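Local coordinates for protein iron-containing alcohol dehydrogenase (Ralstonia eutropha, PDB 3JZD) that probably reduces maleylacetate to 3-oxoadipate with NADH or NADPH, as a homodimeric member of the iron-containing alcohol dehydrogenase family, at residues A179-Y184 and G238-H243; A15-G20 and V153-A158. One frame throughout, in Å; residues are numbered along the deposited sequence.

Interaction 1 of 2, residues A179-Y184 and G238-H243; sequences AAEGLY and GMALHH
The carboxylate of E181 is driven into the start of the helix 241-253, where it meets A240, H242 and H243. Its CG leaves beside the backbone N (chi1 -64°), and a bend at chi2 then carries the two oxygens across to the backbone NH groups of the other segment. E181 OE1 takes three hydrogen bonds, from A240 N at 2.9 Å, from H243 N, and from the side chain of H243. In the last of these, H243 ND1 lies 2.6 Å from E181 OE1. This imidazole bond is roughly in the ring plane, with carboxylate and ring only 18° apart; it reaches E181 OE1 on the anti side but 29° out of the carboxylate plane, and the two backbone donors lie farther out of that plane. E181 OE2 is gripped by H242 N, 2.9 Å away. Y184 OH donates to the anti lone pair of E181 OE2, at 2.5 Å. With both oxygens shared out this way, the group can hardly rotate, and the helix N-terminus would be expected to stabilise its negative charge.

H242 CB rests 3.4 Å from E181 CD, while H242 NE2 bonds H261. The H243 ring sits between H242 CD2 on one face and CG of selenomethionine M239 on the other, and its NE2 bonds H178. M239, folded back at chi2 and chi3, lays its CE 3.7 Å from G182 N. Farther along, one water bridges E181 O and G238 O.

H243 lies about 7 Å from the bound NAD, counting from its side chain. A buried carboxylate from helix 165-182 accepts from the backbone NH groups at the N-terminus of helix 241-253 and from the H243 imidazole, tying two helices of the all-helical C-terminal part of an iron-containing alcohol dehydrogenase beside the cofactor site.

Interaction 2 of 2, residues A15-G20 and V153-A158; sequences ARVVFG and VIYDPA
Y155 and F19 pack against one another on one face of two parallel strands, and this is where the contact is tightest. F19 CD2 sits 3.5 Å from Y155 CB, with 53° between the ring planes. V17 points its CG1, anti to the backbone N, at the edge of the tyrosine ring, 3.5 Å from Y155 CD2, while V153 CG1 covers one face of that ring. W228 of helix 217-236 adds to the packing, and Y155 OH bonds E127.

Backbone hydrogen bonds run regularly between the strands, from V153 N to R16 O through to G20 N to Y155 O at 3.0 Å. Beyond them P157 CD leans on G20 C. D156 OD1 accepts from A158 N in an Asx turn, and D156 OD2 bonds S24 OG.

Between these two segments the other face is looser: V18 CB and I154 CG1 come no closer than 4.4 Å. The partly exposed R16 forms salt bridges with E30 and with E11 of the second subunit.

This is the border of the parallel, Rossmann-like sheet of the N-terminal domain, where strand 8-19 also pairs antiparallel with a strand of the second subunit, continuing the sheet across the dimer.

In the fold
Interaction 2 comes first along the chain: its strand 152-155 is followed directly by helix 165-182, which carries the first segment of interaction 1. The two contacts do not touch; their centres are about 25 Å apart and their nearest atoms about 13 Å. Interaction 2 belongs to the parallel sheet of the nucleotide-binding N-terminal family region, at its dimer-facing border, whereas interaction 1 lies in the helical C-terminal region. The chain therefore passes from the last strand of the sheet into the helical domain, and the two contacts lie in the two parts of the subunit that bracket the NAD, which is about 10 Å from the P157 side chain.

Interaction 1 of 2, residues A179-Y184 and G238-H243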
# COMPACT_ATOMS: atom_id res chain seq x y z
N ALA A 179 -8.16 0.34 -12.22
CA ALA A 179 -7.23 1.41 -11.97
C ALA A 179 -7.68 2.73 -12.63
O ALA A 179 -7.59 3.82 -12.02
CB ALA A 179 -5.79 1.02 -12.46
N ALA A 180 -8.12 2.66 -13.88
CA ALA A 180 -8.53 3.88 -14.61
C ALA A 180 -9.61 4.66 -13.86
O ALA A 180 -9.48 5.87 -13.66
CB ALA A 180 -8.98 3.52 -16.10
N GLU A 181 -10.65 3.97 -13.40
CA GLU A 181 -11.73 4.59 -12.63
C GLU A 181 -11.34 4.92 -11.21
O GLU A 181 -11.85 5.89 -10.62
CB GLU A 181 -13.03 3.72 -12.62
CG GLU A 181 -13.65 3.54 -13.97
CD GLU A 181 -15.15 3.48 -13.93
OE1 GLU A 181 -15.73 2.53 -13.30
OE2 GLU A 181 -15.74 4.40 -14.56
N GLY A 182 -10.43 4.14 -10.64
CA GLY A 182 -9.88 4.45 -9.34
C GLY A 182 -9.26 5.85 -9.33
O GLY A 182 -9.38 6.60 -8.36
N LEU A 183 -8.61 6.22 -10.43
CA LEU A 183 -7.99 7.52 -10.50
C LEU A 183 -9.00 8.65 -10.40
O LEU A 183 -8.62 9.76 -10.09
CB LEU A 183 -7.13 7.64 -11.76
CG LEU A 183 -5.84 6.83 -11.73
CD1 LEU A 183 -5.28 6.60 -13.14
CD2 LEU A 183 -4.84 7.55 -10.82
N TYR A 184 -10.26 8.44 -10.77
CA TYR A 184 -11.23 9.51 -10.65
C TYR A 184 -12.35 9.24 -9.67
O TYR A 184 -13.37 9.90 -9.68
CB TYR A 184 -11.75 9.93 -12.01
CG TYR A 184 -12.42 8.89 -12.88
CD1 TYR A 184 -13.69 8.44 -12.60
CD2 TYR A 184 -11.83 8.48 -14.09
CE1 TYR A 184 -14.33 7.54 -13.46
CE2 TYR A 184 -12.48 7.60 -14.95
CZ TYR A 184 -13.72 7.15 -14.63
OH TYR A 184 -14.38 6.31 -15.48
N GLY A 238 -14.21 3.77 -4.85
CA GLY A 238 -15.42 3.52 -5.61
C GLY A 238 -15.24 3.60 -7.13
O GLY A 238 -14.59 4.52 -7.65
N MSE A 239 -15.80 2.62 -7.83
CA MSE A 239 -15.86 2.61 -9.28
C MSE A 239 -17.02 3.48 -9.74
O MSE A 239 -17.71 4.08 -8.92
CB MSE A 239 -15.99 1.17 -9.79
CG MSE A 239 -14.82 0.25 -9.39
SE MSE A 239 -13.01 0.73 -10.04
CE MSE A 239 -12.36 1.78 -8.49
N ALA A 240 -17.24 3.58 -11.04
CA ALA A 240 -18.32 4.45 -11.55
C ALA A 240 -18.86 3.92 -12.88
O ALA A 240 -19.08 2.71 -13.02
CB ALA A 240 -17.83 5.96 -11.63
N LEU A 241 -19.06 4.79 -13.85
CA LEU A 241 -19.69 4.39 -15.12
C LEU A 241 -19.21 3.11 -15.77
O LEU A 241 -20.03 2.25 -16.14
CB LEU A 241 -19.65 5.52 -16.14
CG LEU A 241 -20.00 5.23 -17.61
CD1 LEU A 241 -21.50 4.84 -17.73
CD2 LEU A 241 -19.65 6.45 -18.47
N HIS A 242 -17.90 2.95 -15.94
CA HIS A 242 -17.42 1.79 -16.66
C HIS A 242 -17.86 0.50 -16.02
O HIS A 242 -18.40 -0.38 -16.69
CB HIS A 242 -15.91 1.80 -16.82
CG HIS A 242 -15.38 0.51 -17.33
ND1 HIS A 242 -15.34 0.20 -18.68
CD2 HIS A 242 -14.91 -0.57 -16.68
CE1 HIS A 242 -14.84 -1.01 -18.83
NE2 HIS A 242 -14.57 -1.51 -17.62
N HIS A 243 -17.57 0.36 -14.73
CA HIS A 243 -17.94 -0.85 -14.00
C HIS A 243 -19.45 -1.07 -13.92
O HIS A 243 -19.93 -2.18 -14.12
CB HIS A 243 -17.29 -0.88 -12.63
CG HIS A 243 -15.80 -1.03 -12.71
ND1 HIS A 243 -14.97 0.01 -13.11
CD2 HIS A 243 -14.99 -2.09 -12.47
CE1 HIS A 243 -13.72 -0.42 -13.11
NE2 HIS A 243 -13.70 -1.69 -12.73
O HOH W 1 -14.62 5.93 -10.20

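Interaction 2 of 2, residues A15-G20 and V153-A158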
# COMPACT_ATOMS: atom_id res chain seq x y z
N ALA A 15 -3.27 -7.84 4.51
CA ALA A 15 -2.93 -8.56 3.31
C ALA A 15 -1.68 -9.41 3.51
O ALA A 15 -0.79 -9.04 4.24
CB ALA A 15 -2.68 -7.58 2.23
N ARG A 16 -1.64 -10.58 2.88
CA ARG A 16 -0.43 -11.38 2.85
C ARG A 16 -0.38 -11.88 1.39
O ARG A 16 -1.26 -12.61 0.95
CB ARG A 16 -0.45 -12.50 3.87
CG ARG A 16 0.77 -13.43 3.76
CD ARG A 16 0.76 -14.51 4.82
NE ARG A 16 1.85 -15.43 4.53
CZ ARG A 16 3.13 -15.19 4.83
NH1 ARG A 16 3.49 -14.07 5.45
NH2 ARG A 16 4.05 -16.06 4.49
N VAL A 17 0.64 -11.46 0.65
CA VAL A 17 0.77 -11.77 -0.77
C VAL A 17 2.09 -12.42 -1.02
O VAL A 17 3.12 -11.85 -0.74
CB VAL A 17 0.67 -10.43 -1.57
CG1 VAL A 17 0.85 -10.65 -3.06
CG2 VAL A 17 -0.69 -9.76 -1.27
N VAL A 18 2.06 -13.66 -1.49
CA VAL A 18 3.25 -14.42 -1.78
C VAL A 18 3.36 -14.37 -3.30
O VAL A 18 2.45 -14.81 -4.00
CB VAL A 18 3.08 -15.88 -1.26
CG1 VAL A 18 4.32 -16.73 -1.63
CG2 VAL A 18 2.77 -15.87 0.26
N PHE A 19 4.47 -13.83 -3.80
CA PHE A 19 4.61 -13.55 -5.23
C PHE A 19 5.87 -14.11 -5.83
O PHE A 19 6.93 -13.95 -5.27
CB PHE A 19 4.64 -12.00 -5.42
CG PHE A 19 4.42 -11.57 -6.85
CD1 PHE A 19 5.45 -11.64 -7.79
CD2 PHE A 19 3.19 -11.08 -7.26
CE1 PHE A 19 5.24 -11.29 -9.08
CE2 PHE A 19 2.99 -10.72 -8.53
CZ PHE A 19 4.05 -10.83 -9.47
N GLY A 20 5.75 -14.78 -6.97
CA GLY A 20 6.91 -15.25 -7.71
C GLY A 20 6.70 -16.56 -8.40
O GLY A 20 5.86 -17.37 -7.95
N VAL A 153 -2.97 -14.55 -0.62
CA VAL A 153 -3.00 -14.65 -2.06
C VAL A 153 -1.60 -15.14 -2.45
O VAL A 153 -0.61 -14.68 -1.90
CB VAL A 153 -3.24 -13.30 -2.68
CG1 VAL A 153 -3.24 -13.40 -4.19
CG2 VAL A 153 -4.56 -12.66 -2.12
N ILE A 154 -1.55 -16.13 -3.33
CA ILE A 154 -0.34 -16.69 -3.83
C ILE A 154 -0.35 -16.41 -5.30
O ILE A 154 -1.19 -16.97 -6.04
CB ILE A 154 -0.29 -18.22 -3.60
CG1 ILE A 154 -0.30 -18.51 -2.10
CG2 ILE A 154 0.92 -18.83 -4.33
CD1 ILE A 154 -0.33 -20.02 -1.76
N TYR A 155 0.54 -15.52 -5.74
CA TYR A 155 0.61 -15.18 -7.16
C TYR A 155 1.75 -15.93 -7.78
O TYR A 155 2.90 -15.65 -7.45
CB TYR A 155 0.88 -13.68 -7.38
CG TYR A 155 -0.30 -12.80 -7.17
CD1 TYR A 155 -1.38 -12.88 -8.03
CD2 TYR A 155 -0.30 -11.83 -6.16
CE1 TYR A 155 -2.47 -12.04 -7.89
CE2 TYR A 155 -1.37 -11.00 -5.98
CZ TYR A 155 -2.46 -11.11 -6.88
OH TYR A 155 -3.54 -10.31 -6.73
N ASP A 156 1.44 -16.86 -8.69
CA ASP A 156 2.44 -17.69 -9.35
C ASP A 156 2.25 -17.51 -10.86
O ASP A 156 1.31 -18.05 -11.44
CB ASP A 156 2.26 -19.19 -8.97
CG ASP A 156 3.40 -20.04 -9.43
OD1 ASP A 156 4.17 -19.58 -10.28
OD2 ASP A 156 3.57 -21.16 -8.92
N PRO A 157 3.12 -16.71 -11.49
CA PRO A 157 3.03 -16.50 -12.92
C PRO A 157 3.11 -17.78 -13.75
O PRO A 157 2.66 -17.78 -14.88
CB PRO A 157 4.22 -15.61 -13.20
CG PRO A 157 5.16 -15.92 -12.12
CD PRO A 157 4.32 -16.08 -10.93
N ALA A 158 3.68 -18.85 -13.22
CA ALA A 158 3.71 -20.14 -13.93
C ALA A 158 2.29 -20.66 -14.19
O ALA A 158 2.06 -21.36 -15.16
CB ALA A 158 4.48 -21.13 -13.15